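PDB 6RIW: ORF10 from Moritella marina, which probably catalyses 3-oxoacyl-ACP synthesis, this part being the ketosynthase–chain length factor didomain of a longer polyunsaturated fatty acid synthase protein. Local coordinates for residues S754-T757 with A758-Y762. Numbering follows the deposited sequence.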
# COMPACT_ATOMS: atom_id res chain seq x y z
N SER A 754 -1.80 11.93 -28.26
CA SER A 754 -1.35 13.03 -29.10
C SER A 754 0.15 13.30 -29.01
O SER A 754 0.68 14.05 -29.85
CB SER A 754 -2.11 14.30 -28.73
OG SER A 754 -1.76 14.67 -27.41
N GLN A 755 0.87 12.68 -28.06
CA GLN A 755 2.28 12.98 -27.89
C GLN A 755 3.20 11.80 -28.17
O GLN A 755 4.33 11.77 -27.68
CB GLN A 755 2.53 13.53 -26.48
CG GLN A 755 1.74 14.79 -26.18
CD GLN A 755 2.12 15.96 -27.10
OE1 GLN A 755 3.20 15.97 -27.70
NE2 GLN A 755 1.23 16.93 -27.23
N VAL A 756 2.78 10.84 -28.99
CA VAL A 756 3.65 9.73 -29.36
C VAL A 756 3.70 9.67 -30.87
O VAL A 756 2.78 10.11 -31.56
CB VAL A 756 3.15 8.39 -28.80
CG1 VAL A 756 3.04 8.44 -27.28
CG2 VAL A 756 1.81 8.04 -29.43
N THR A 757 4.77 9.07 -31.39
CA THR A 757 4.84 8.80 -32.82
C THR A 757 4.36 7.38 -33.12
O THR A 757 4.35 6.50 -32.26
CB THR A 757 6.26 9.01 -33.34
OG1 THR A 757 7.17 8.13 -32.66
CG2 THR A 757 6.71 10.45 -33.12
N ALA A 758 3.95 7.17 -34.38
CA ALA A 758 3.28 5.93 -34.74
C ALA A 758 4.15 4.71 -34.47
O ALA A 758 3.65 3.68 -34.00
CB ALA A 758 2.84 5.97 -36.21
N GLU A 759 5.46 4.81 -34.71
CA GLU A 759 6.27 3.60 -34.57
C GLU A 759 6.55 3.24 -33.11
O GLU A 759 7.20 2.22 -32.88
CB GLU A 759 7.60 3.75 -35.32
CG GLU A 759 8.58 4.76 -34.72
CD GLU A 759 8.13 6.21 -34.93
OE1 GLU A 759 7.26 6.48 -35.81
OE2 GLU A 759 8.64 7.09 -34.21
N GLN A 760 6.07 4.02 -32.15
CA GLN A 760 6.20 3.68 -30.74
C GLN A 760 5.08 2.81 -30.21
O GLN A 760 5.24 2.21 -29.14
CB GLN A 760 6.19 4.95 -29.88
CG GLN A 760 7.30 5.93 -30.16
CD GLN A 760 7.32 6.99 -29.11
OE1 GLN A 760 6.59 7.98 -29.20
NE2 GLN A 760 8.11 6.77 -28.06
N VAL A 761 3.92 2.78 -30.87
CA VAL A 761 2.67 2.41 -30.22
C VAL A 761 2.40 0.92 -30.40
O VAL A 761 2.32 0.43 -31.53
CB VAL A 761 1.51 3.25 -30.76
CG1 VAL A 761 0.21 2.83 -30.10
CG2 VAL A 761 1.80 4.73 -30.51
N TYR A 762 2.26 0.20 -29.28
CA TYR A 762 1.73 -1.15 -29.35
C TYR A 762 0.25 -1.12 -29.65
O TYR A 762 -0.21 -1.71 -30.64
CB TYR A 762 1.99 -1.90 -28.04
CG TYR A 762 3.42 -2.35 -27.79
CD1 TYR A 762 3.88 -3.56 -28.29
CD2 TYR A 762 4.29 -1.58 -27.03
CE1 TYR A 762 5.17 -4.00 -28.04
CE2 TYR A 762 5.58 -2.00 -26.76
CZ TYR A 762 6.02 -3.22 -27.27
OH TYR A 762 7.30 -3.62 -27.03
O HOH W 1 6.78 10.19 -27.39
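Gln760 OE1 accepts two hydrogen bonds, one from the backbone of Thr757 and one from a water. Thr757 N approaches Gln760 OE1 at 3.0 Å, nearly straight (162° at the hydrogen), in the carbonyl plane and on a lone pair. A water donates to Gln760 OE1 at 2.9 Å and also to Gln755 O, bridging the side-chain amide to the carbonyl five residues earlier. Chi1 of Gln760 (-61°) sets CG anti to the carbonyl carbon, with Gln760 CG 3.3 Å from Thr757 OG1, and the extended chain beyond it carries OE1 to Thr757 N and past Val756 CA. A backbone hydrogen bond runs in the opposite sense: Gln760 N donates to Thr757 O over 3.0 Å, coming from above the carbonyl plane, 47° out of it. Glu759, bent at chi2, turns its carboxylate back to Thr757, where Glu759 OE2 meets Thr757 OG1; the modelled separation of 2.4 Å is too short for its length to be trusted. Apart from these polar bonds, Val756 CG2 meets Val761 CG2 tightly at 3.5 Å, the two side chains lying roughly perpendicular. Val756 also packs on Ala470 and Ile472 of strand 469-478, while Gln760 O is hydrogen-bonded to His889 ND1. The evidence describes a 3-10 turn, secured by side chain to backbone bonding, in the surface connection between strands 741-752 and 763-772, which flank strand 469-478 in the second ketosynthase-like, thiolase-type half, probably the chain length factor.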